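Local coordinates for protein aldolase (Escherichia coli, PDB 6VOP) that belongs to the class II aldolase and adducin N-terminal domain family and is probably an enzyme, though its own activity is not established, at residues 14-27 and 174-186. The protein carries 2 engineered substitutions. Sequence-based numbering, arbitrary orientation.
Sequences EMTRIASSFFQRGY and LQEAANNMEELEE
R25, just past the end of its helix, and E182 carry the polar end of the contact. R25 NH1 donates to E182 OE2 at 2.8 Å and 165°, forming a salt bridge, and a weak bond runs from R25 NH2 to E182 OE1. The guanidinium and carboxylate planes stand 72° apart: OE2 lies in the guanidinium plane, whereas NH1 comes from above the carboxylate. R25 reaches this point because its chain bends at chi3, and NE is fixed by S21 O, 3.2 Å away. Y27 CE1 lies 3.5 Å above the centre of the guanidinium, so the tyrosine covers one of its faces. Y27 follows G26, the positive-phi C' residue of the Schellman motif that ends helix 7-24. Its CE2 also packs 3.8 Å from E185 CG, and a water links its OH to E182 O.

F22 turns the edge of its ring to A178 CA and E182 CG; the A178 methyl, CB, is 3.5 Å from F22 CZ. Farther back along the helices, I18 and L174 meet tip to tip, CD1 to CG at 3.8 Å. L174 CG is anti to its own backbone N (chi1 -174°), which brings CD2 against M15 CA. The segment axes run nearly parallel but come no closer than 11.2 Å, so side chains fill the gap. M15, F22 and M181 rest on strands of the central sheet, placing both helices on one side of it.

Chemically, the contact grades from an apolar seam at M15, I18 and L174 to an ion pair between buried E182 and partly exposed R25. E182 OE2 also accepts from G30 N of the second subunit; together with R25 this would be expected to stabilise a charged carboxylate, tying the helix pair to the subunit interface.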
loop_
_atom_site.group_PDB
_atom_site.type_symbol
_atom_site.label_atom_id
_atom_site.label_comp_id
_atom_site.label_asym_id
_atom_site.label_seq_id
_atom_site.Cartn_x
_atom_site.Cartn_y
_atom_site.Cartn_z
ATOM N N GLU A 14 20.261 4.253 12.108
ATOM C CA GLU A 14 20.021 3.748 10.759
ATOM C C GLU A 14 19.177 2.481 10.793
ATOM O O GLU A 14 18.279 2.302 9.959
ATOM C CB GLU A 14 21.347 3.488 10.042
ATOM C CG GLU A 14 21.178 3.009 8.604
ATOM C CD GLU A 14 22.451 2.426 8.014
ATOM O OE1 GLU A 14 22.501 2.231 6.782
ATOM O OE2 GLU A 14 23.401 2.159 8.781
ATOM N N MET A 15 19.445 1.593 11.752
ATOM C CA MET A 15 18.637 0.388 11.891
ATOM C C MET A 15 17.207 0.731 12.287
ATOM O O MET A 15 16.254 0.204 11.703
ATOM C CB MET A 15 19.272 -0.549 12.915
ATOM C CG MET A 15 18.363 -1.668 13.389
ATOM S SD MET A 15 19.303 -3.006 14.145
ATOM C CE MET A 15 20.175 -3.626 12.710
ATOM N N THR A 16 17.044 1.617 13.272
ATOM C CA THR A 16 15.716 2.095 13.639
ATOM C C THR A 16 15.011 2.731 12.448
ATOM O O THR A 16 13.825 2.471 12.207
ATOM C CB THR A 16 15.825 3.097 14.791
ATOM O OG1 THR A 16 16.389 2.449 15.937
ATOM C CG2 THR A 16 14.459 3.656 15.152
ATOM N N ARG A 17 15.729 3.562 11.687
ATOM C CA ARG A 17 15.122 4.247 10.550
ATOM C C ARG A 17 14.712 3.257 9.466
ATOM O O ARG A 17 13.588 3.313 8.950
ATOM C CB ARG A 17 16.094 5.294 9.996
ATOM C CG ARG A 17 15.508 6.215 8.936
ATOM C CD ARG A 17 16.075 5.908 7.560
ATOM N NE ARG A 17 17.528 6.050 7.521
ATOM C CZ ARG A 17 18.282 5.736 6.473
ATOM N NH1 ARG A 17 17.721 5.256 5.371
ATOM N NH2 ARG A 17 19.597 5.898 6.527
ATOM N N ILE A 18 15.612 2.337 9.113
ATOM C CA ILE A 18 15.311 1.355 8.075
ATOM C C ILE A 18 14.188 0.425 8.522
ATOM O O ILE A 18 13.320 0.049 7.723
ATOM C CB ILE A 18 16.590 0.578 7.703
ATOM C CG1 ILE A 18 17.518 1.460 6.865
ATOM C CG2 ILE A 18 16.255 -0.704 6.958
ATOM C CD1 ILE A 18 18.687 0.714 6.269
ATOM N N ALA A 19 14.177 0.048 9.803
ATOM C CA ALA A 19 13.113 -0.814 10.312
ATOM C C ALA A 19 11.753 -0.141 10.184
ATOM O O ALA A 19 10.777 -0.764 9.749
ATOM C CB ALA A 19 13.389 -1.193 11.765
ATOM N N SER A 20 11.675 1.138 10.558
ATOM C CA SER A 20 10.414 1.863 10.450
ATOM C C SER A 20 9.949 1.936 9.000
ATOM O O SER A 20 8.754 1.799 8.714
ATOM C CB SER A 20 10.572 3.262 11.044
ATOM O OG SER A 20 9.445 4.069 10.763
ATOM N N SER A 21 10.881 2.139 8.068
ATOM C CA SER A 21 10.529 2.179 6.653
ATOM C C SER A 21 9.884 0.873 6.202
ATOM O O SER A 21 8.867 0.886 5.501
ATOM C CB SER A 21 11.775 2.483 5.821
ATOM O OG SER A 21 11.441 2.670 4.461
ATOM N N PHE A 22 10.466 -0.264 6.593
ATOM C CA PHE A 22 9.872 -1.553 6.254
ATOM C C PHE A 22 8.470 -1.685 6.832
ATOM O O PHE A 22 7.573 -2.246 6.191
ATOM C CB PHE A 22 10.761 -2.688 6.760
ATOM C CG PHE A 22 11.939 -2.974 5.881
ATOM C CD1 PHE A 22 11.818 -2.940 4.500
ATOM C CD2 PHE A 22 13.171 -3.281 6.434
ATOM C CE1 PHE A 22 12.907 -3.204 3.689
ATOM C CE2 PHE A 22 14.261 -3.546 5.631
ATOM C CZ PHE A 22 14.129 -3.507 4.256
ATOM N N PHE A 23 8.260 -1.166 8.042
ATOM C CA PHE A 23 6.973 -1.326 8.708
ATOM C C PHE A 23 5.898 -0.461 8.060
ATOM O O PHE A 23 4.781 -0.934 7.814
ATOM C CB PHE A 23 7.121 -0.997 10.193
ATOM C CG PHE A 23 5.851 -1.147 10.987
ATOM C CD1 PHE A 23 5.473 -2.381 11.488
ATOM C CD2 PHE A 23 5.050 -0.050 11.250
ATOM C CE1 PHE A 23 4.310 -2.517 12.224
ATOM C CE2 PHE A 23 3.892 -0.182 11.983
ATOM C CZ PHE A 23 3.522 -1.414 12.472
ATOM N N GLN A 24 6.216 0.806 7.767
ATOM C CA GLN A 24 5.211 1.711 7.215
ATOM C C GLN A 24 4.839 1.347 5.782
ATOM O O GLN A 24 3.733 1.665 5.333
ATOM C CB GLN A 24 5.700 3.162 7.283
ATOM C CG GLN A 24 6.207 3.590 8.656
ATOM C CD GLN A 24 6.836 4.977 8.649
ATOM O OE1 GLN A 24 6.165 5.978 8.905
ATOM N NE2 GLN A 24 8.131 5.040 8.353
ATOM N N ARG A 25 5.731 0.682 5.053
ATOM C CA ARG A 25 5.492 0.347 3.657
ATOM C C ARG A 25 4.968 -1.071 3.470
ATOM O O ARG A 25 4.829 -1.523 2.329
ATOM C CB ARG A 25 6.770 0.552 2.841
ATOM C CG ARG A 25 7.241 1.999 2.792
ATOM C CD ARG A 25 8.483 2.129 1.933
ATOM N NE ARG A 25 9.579 1.322 2.457
ATOM C CZ ARG A 25 10.494 0.724 1.701
ATOM N NH1 ARG A 25 10.445 0.841 0.381
ATOM N NH2 ARG A 25 11.457 0.010 2.267
ATOM N N GLY A 26 4.670 -1.778 4.558
ATOM C CA GLY A 26 4.026 -3.070 4.481
ATOM C C GLY A 26 4.949 -4.262 4.349
ATOM O O GLY A 26 4.456 -5.385 4.168
ATOM N N TYR A 27 6.266 -4.065 4.429
ATOM C CA TYR A 27 7.185 -5.195 4.331
ATOM C C TYR A 27 7.186 -6.023 5.611
ATOM O O TYR A 27 7.316 -7.250 5.562
ATOM C CB TYR A 27 8.597 -4.703 4.021
ATOM C CG TYR A 27 8.792 -4.172 2.619
ATOM C CD1 TYR A 27 8.631 -2.820 2.339
ATOM C CD2 TYR A 27 9.155 -5.017 1.578
ATOM C CE1 TYR A 27 8.816 -2.328 1.060
ATOM C CE2 TYR A 27 9.342 -4.534 0.294
ATOM C CZ TYR A 27 9.172 -3.190 0.042
ATOM O OH TYR A 27 9.359 -2.702 -1.229
ATOM N N LEU A 174 23.788 -2.573 5.794
ATOM C CA LEU A 174 22.359 -2.670 6.080
ATOM C C LEU A 174 21.530 -2.086 4.946
ATOM O O LEU A 174 20.490 -2.644 4.575
ATOM C CB LEU A 174 22.028 -1.973 7.398
ATOM C CG LEU A 174 20.573 -2.136 7.851
ATOM C CD1 LEU A 174 20.194 -3.608 7.918
ATOM C CD2 LEU A 174 20.339 -1.460 9.190
ATOM N N GLN A 175 21.979 -0.966 4.376
ATOM C CA GLN A 175 21.279 -0.392 3.233
ATOM C C GLN A 175 21.286 -1.353 2.051
ATOM O O GLN A 175 20.269 -1.512 1.365
ATOM C CB GLN A 175 21.912 0.947 2.850
ATOM C CG GLN A 175 21.100 1.759 1.851
ATOM C CD GLN A 175 19.821 2.318 2.450
ATOM O OE1 GLN A 175 19.856 3.132 3.376
ATOM N NE2 GLN A 175 18.683 1.884 1.922
ATOM N N GLU A 176 22.418 -2.017 1.809
ATOM C CA GLU A 176 22.499 -2.957 0.697
ATOM C C GLU A 176 21.582 -4.152 0.922
ATOM O O GLU A 176 20.854 -4.566 0.012
ATOM C CB GLU A 176 23.942 -3.416 0.496
ATOM C CG GLU A 176 24.161 -4.159 -0.809
ATOM C CD GLU A 176 25.483 -4.896 -0.844
ATOM O OE1 GLU A 176 25.472 -6.145 -0.802
ATOM O OE2 GLU A 176 26.533 -4.221 -0.915
ATOM N N ALA A 177 21.604 -4.721 2.130
ATOM C CA ALA A 177 20.732 -5.852 2.427
ATOM C C ALA A 177 19.262 -5.455 2.375
ATOM O O ALA A 177 18.416 -6.261 1.974
ATOM C CB ALA A 177 21.077 -6.442 3.793
ATOM N N ALA A 178 18.939 -4.223 2.774
ATOM C CA ALA A 178 17.561 -3.755 2.668
ATOM C C ALA A 178 17.146 -3.612 1.209
ATOM O O ALA A 178 16.064 -4.061 0.812
ATOM C CB ALA A 178 17.394 -2.428 3.408
ATOM N N ASN A 179 18.002 -2.990 0.392
ATOM C CA ASN A 179 17.698 -2.841 -1.028
ATOM C C ASN A 179 17.572 -4.195 -1.711
ATOM O O ASN A 179 16.690 -4.393 -2.554
ATOM C CB ASN A 179 18.776 -1.999 -1.710
ATOM C CG ASN A 179 18.761 -0.558 -1.256
ATOM O OD1 ASN A 179 17.747 -0.058 -0.767
ATOM N ND2 ASN A 179 19.889 0.125 -1.420
ATOM N N ASN A 180 18.449 -5.138 -1.361
ATOM C CA ASN A 180 18.356 -6.481 -1.925
ATOM C C ASN A 180 17.051 -7.158 -1.524
ATOM O O ASN A 180 16.390 -7.792 -2.354
ATOM C CB ASN A 180 19.553 -7.320 -1.480
ATOM C CG ASN A 180 20.838 -6.900 -2.148
ATOM O OD1 ASN A 180 20.826 -6.165 -3.135
ATOM N ND2 ASN A 180 21.962 -7.367 -1.614
ATOM N N MET A 181 16.669 -7.038 -0.250
ATOM C CA MET A 181 15.388 -7.580 0.188
ATOM C C MET A 181 14.239 -6.960 -0.596
ATOM O O MET A 181 13.292 -7.656 -0.981
ATOM C CB MET A 181 15.206 -7.348 1.687
ATOM C CG MET A 181 13.774 -7.495 2.180
ATOM S SD MET A 181 13.201 -9.204 2.182
ATOM C CE MET A 181 14.105 -9.856 3.585
ATOM N N GLU A 182 14.316 -5.656 -0.864
ATOM C CA GLU A 182 13.230 -4.984 -1.566
ATOM C C GLU A 182 13.113 -5.454 -3.012
ATOM O O GLU A 182 11.997 -5.557 -3.534
ATOM C CB GLU A 182 13.424 -3.470 -1.496
ATOM C CG GLU A 182 13.090 -2.879 -0.129
ATOM C CD GLU A 182 13.251 -1.371 -0.081
ATOM O OE1 GLU A 182 14.108 -0.886 0.689
ATOM O OE2 GLU A 182 12.518 -0.672 -0.811
ATOM N N GLU A 183 14.235 -5.758 -3.670
ATOM C CA GLU A 183 14.173 -6.239 -5.046
ATOM C C GLU A 183 13.758 -7.704 -5.124
ATOM O O GLU A 183 13.153 -8.122 -6.119
ATOM C CB GLU A 183 15.519 -6.034 -5.746
ATOM C CG GLU A 183 15.457 -6.154 -7.265
ATOM C CD GLU A 183 14.917 -4.902 -7.934
ATOM O OE1 GLU A 183 13.991 -5.022 -8.764
ATOM O OE2 GLU A 183 15.417 -3.798 -7.631
ATOM N N LEU A 184 14.069 -8.496 -4.096
ATOM C CA LEU A 184 13.605 -9.880 -4.067
ATOM C C LEU A 184 12.095 -9.943 -3.877
ATOM O O LEU A 184 11.392 -10.635 -4.622
ATOM C CB LEU A 184 14.323 -10.653 -2.961
ATOM C CG LEU A 184 13.743 -12.026 -2.618
ATOM C CD1 LEU A 184 13.818 -12.960 -3.815
ATOM C CD2 LEU A 184 14.461 -12.623 -1.421
ATOM N N GLU A 185 11.579 -9.221 -2.877
ATOM C CA GLU A 185 10.136 -9.167 -2.657
ATOM C C GLU A 185 9.418 -8.594 -3.871
ATOM O O GLU A 185 8.308 -9.026 -4.210
ATOM C CB GLU A 185 9.832 -8.339 -1.409
ATOM C CG GLU A 185 8.394 -7.867 -1.295
ATOM C CD GLU A 185 7.453 -8.953 -0.807
ATOM O OE1 GLU A 185 7.914 -10.094 -0.591
ATOM O OE2 GLU A 185 6.252 -8.661 -0.628
ATOM N N GLU A 186 10.037 -7.621 -4.540
ATOM C CA GLU A 186 9.443 -7.054 -5.744
ATOM C C GLU A 186 9.339 -8.097 -6.847
ATOM O O GLU A 186 8.335 -8.158 -7.566
ATOM C CB GLU A 186 10.267 -5.853 -6.208
ATOM C CG GLU A 186 9.850 -5.278 -7.546
ATOM C CD GLU A 186 8.656 -4.354 -7.439
ATOM O OE1 GLU A 186 8.212 -3.843 -8.490
ATOM O OE2 GLU A 186 8.159 -4.141 -6.312
HETATM O O HOH W 1 24.571 1.041 5.565
HETATM O O HOH W 2 9.329 -4.495 -3.133
#